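Local structure of helicase-like protein (Bacteroides thetaiotaomicron, 2FG1) at residues R54-Y57 / E62-L65. The protein is of unknown function but carries a macro domain and may remove ADP-ribose from modified thymidine in DNA. Numbering follows the deposited sequence. Where two conformers were deposited one is given.
Sequences RQWY and EFTL
Trp-56, Tyr-57 and Phe-63 form an aromatic cluster between the last turn of helix 48-59 and the loop leading to strand 68-74. Phe-63 is the middle member. The edge of Phe-63 is turned to one face of the Trp-56 indole, with Phe-63 CD1 3.5 Å from Trp-56 CG, in a T-shaped pair with the planes at 79°. One face of the same phenyl ring receives Tyr-57: Tyr-57 CA sits 3.8 Å from the Phe-63 ring centroid as a CH-pi contact, and the phenol turns its edge to that ring, Tyr-57 CD1 lying 3.6 Å from Phe-63 CE2. Phe-63 is also the centre of an inverse gamma turn, closed by a weak 3.1 Å bond from Thr-64 N to Glu-62 O. In this macro domain Trp-56 and Phe-63 both rest on Ile-83 of strand 77-85 in the mixed sheet, and the ring of Tyr-53 also meets Phe-63. With CG anti to the backbone N (chi1 -173°), the indole brings its NE1 to the loop backbone. There Trp-56 NE1 hydrogen-bonds to Glu-61 O and adds a weak, bent bond to Glu-62 O at 3.3 Å, with an N-H...O angle of 127°.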
ATOM      1  N   ARG A  54      -7.924   7.674   9.767  1.00 16.39           N
ATOM      2  CA  ARG A  54      -8.405   7.786  11.140  1.00 16.40           C
ATOM      3  C   ARG A  54      -9.935   7.911  11.194  1.00 16.46           C
ATOM      4  O   ARG A  54     -10.584   7.316  12.050  1.00 16.30           O
ATOM      5  CB  ARG A  54      -7.721   8.952  11.840  1.00 17.01           C
ATOM      6  CG  ARG A  54      -6.227   8.702  12.071  1.00 16.98           C
ATOM      7  CD  ARG A  54      -5.689   9.648  13.117  1.00 17.57           C
ATOM      8  NE  ARG A  54      -4.228   9.685  13.235  1.00 16.95           N
ATOM      9  CZ  ARG A  54      -3.466   8.816  13.909  1.00 15.97           C
ATOM     10  NH1 ARG A  54      -3.992   7.736  14.483  1.00 16.14           N
ATOM     11  NH2 ARG A  54      -2.157   9.040  13.984  1.00 16.74           N
ATOM     12  N   GLN A  55     -10.515   8.625  10.227  1.00 16.18           N
ATOM     13  CA  GLN A  55     -11.982   8.691  10.144  1.00 16.77           C
ATOM     14  C   GLN A  55     -12.566   7.339   9.769  1.00 16.41           C
ATOM     15  O   GLN A  55     -13.609   6.931  10.277  1.00 16.53           O
ATOM     16  CB  GLN A  55     -12.451   9.761   9.156  1.00 16.82           C
ATOM     17  CG  GLN A  55     -12.217  11.180   9.653  1.00 16.85           C
ATOM     18  CD  GLN A  55     -12.982  12.227   8.865  1.00 16.33           C
ATOM     19  OE1 GLN A  55     -14.055  11.943   8.313  1.00 17.39           O
ATOM     20  NE2 GLN A  55     -12.456  13.448   8.835  1.00 16.39           N
ATOM     21  N   TRP A  56     -11.887   6.630   8.873  1.00 16.94           N
ATOM     22  CA  TRP A  56     -12.308   5.285   8.499  1.00 17.09           C
ATOM     23  C   TRP A  56     -12.338   4.343   9.715  1.00 17.36           C
ATOM     24  O   TRP A  56     -13.320   3.620   9.936  1.00 17.36           O
ATOM     25  CB  TRP A  56     -11.372   4.772   7.406  1.00 17.69           C
ATOM     26  CG  TRP A  56     -11.717   3.465   6.759  1.00 18.08           C
ATOM     27  CD1 TRP A  56     -12.922   2.813   6.748  1.00 18.79           C
ATOM     28  CD2 TRP A  56     -10.822   2.675   5.984  1.00 18.48           C
ATOM     29  NE1 TRP A  56     -12.811   1.638   6.029  1.00 19.89           N
ATOM     30  CE2 TRP A  56     -11.533   1.537   5.546  1.00 18.74           C
ATOM     31  CE3 TRP A  56      -9.475   2.809   5.634  1.00 18.80           C
ATOM     32  CZ2 TRP A  56     -10.941   0.542   4.757  1.00 19.92           C
ATOM     33  CZ3 TRP A  56      -8.892   1.824   4.843  1.00 19.36           C
ATOM     34  CH2 TRP A  56      -9.629   0.711   4.410  1.00 18.84           C
ATOM     35  N   TYR A  57     -11.287   4.391  10.533  1.00 17.30           N
ATOM     36  CA  TYR A  57     -11.238   3.573  11.740  1.00 17.86           C
ATOM     37  C   TYR A  57     -12.442   3.838  12.632  1.00 18.56           C
ATOM     38  O   TYR A  57     -13.078   2.909  13.139  1.00 18.67           O
ATOM     39  CB  TYR A  57      -9.939   3.818  12.527  1.00 18.64           C
ATOM     40  CG  TYR A  57      -9.968   3.115  13.863  1.00 18.67           C
ATOM     41  CD1 TYR A  57      -9.834   1.732  13.940  1.00 20.17           C
ATOM     42  CD2 TYR A  57     -10.173   3.824  15.046  1.00 20.04           C
ATOM     43  CE1 TYR A  57      -9.882   1.069  15.149  1.00 20.93           C
ATOM     44  CE2 TYR A  57     -10.236   3.156  16.274  1.00 20.87           C
ATOM     45  CZ  TYR A  57     -10.086   1.779  16.304  1.00 20.19           C
ATOM     46  OH  TYR A  57     -10.134   1.087  17.506  1.00 22.64           O
ATOM     47  N   GLU A  62     -16.560  -1.127   6.754  1.00 23.49           N
ATOM     48  CA  GLU A  62     -15.630  -1.989   6.010  0.60 23.86           C
ATOM     49  C   GLU A  62     -14.174  -1.712   6.404  1.00 23.07           C
ATOM     50  O   GLU A  62     -13.293  -1.625   5.550  1.00 22.81           O
ATOM     51  CB  GLU A  62     -15.832  -1.853   4.491  0.60 24.05           C
ATOM     52  CG  GLU A  62     -17.233  -2.224   4.018  0.60 26.31           C
ATOM     53  CD  GLU A  62     -17.474  -1.917   2.548  0.60 26.14           C
ATOM     54  OE1 GLU A  62     -16.641  -2.307   1.697  0.60 30.30           O
ATOM     55  OE2 GLU A  62     -18.508  -1.292   2.242  0.60 29.77           O
ATOM     56  N   PHE A  63     -13.932  -1.566   7.702  1.00 21.80           N
ATOM     57  CA  PHE A  63     -12.583  -1.378   8.208  1.00 21.08           C
ATOM     58  C   PHE A  63     -12.048  -2.758   8.554  1.00 21.43           C
ATOM     59  O   PHE A  63     -11.977  -3.152   9.722  1.00 22.46           O
ATOM     60  CB  PHE A  63     -12.555  -0.434   9.418  1.00 20.71           C
ATOM     61  CG  PHE A  63     -11.173   0.046   9.765  1.00 19.66           C
ATOM     62  CD1 PHE A  63     -10.630   1.155   9.117  1.00 19.15           C
ATOM     63  CD2 PHE A  63     -10.408  -0.612  10.723  1.00 20.43           C
ATOM     64  CE1 PHE A  63      -9.355   1.589   9.412  1.00 19.29           C
ATOM     65  CE2 PHE A  63      -9.134  -0.181  11.029  1.00 21.13           C
ATOM     66  CZ  PHE A  63      -8.605   0.921  10.379  1.00 20.35           C
ATOM     67  N   THR A  64     -11.701  -3.496   7.506  1.00 20.91           N
ATOM     68  CA  THR A  64     -11.407  -4.921   7.625  1.00 20.86           C
ATOM     69  C   THR A  64     -10.170  -5.264   6.803  1.00 19.78           C
ATOM     70  O   THR A  64      -9.848  -4.589   5.824  1.00 19.33           O
ATOM     71  CB  THR A  64     -12.598  -5.800   7.142  1.00 21.47           C
ATOM     72  OG1 THR A  64     -13.027  -5.377   5.843  1.00 23.01           O
ATOM     73  CG2 THR A  64     -13.765  -5.689   8.102  1.00 23.10           C
ATOM     74  N   LEU A  65      -9.487  -6.330   7.207  1.00 19.28           N
ATOM     75  CA  LEU A  65      -8.381  -6.871   6.428  1.00 18.81           C
ATOM     76  C   LEU A  65      -8.825  -7.115   4.988  1.00 18.52           C
ATOM     77  O   LEU A  65      -9.878  -7.739   4.757  1.00 18.77           O
ATOM     78  CB  LEU A  65      -7.881  -8.176   7.054  1.00 18.83           C
ATOM     79  CG  LEU A  65      -7.084  -8.003   8.350  1.00 19.46           C
ATOM     80  CD1 LEU A  65      -7.021  -9.328   9.095  1.00 20.97           C
ATOM     81  CD2 LEU A  65      -5.684  -7.476   8.081  1.00 20.55           C
TER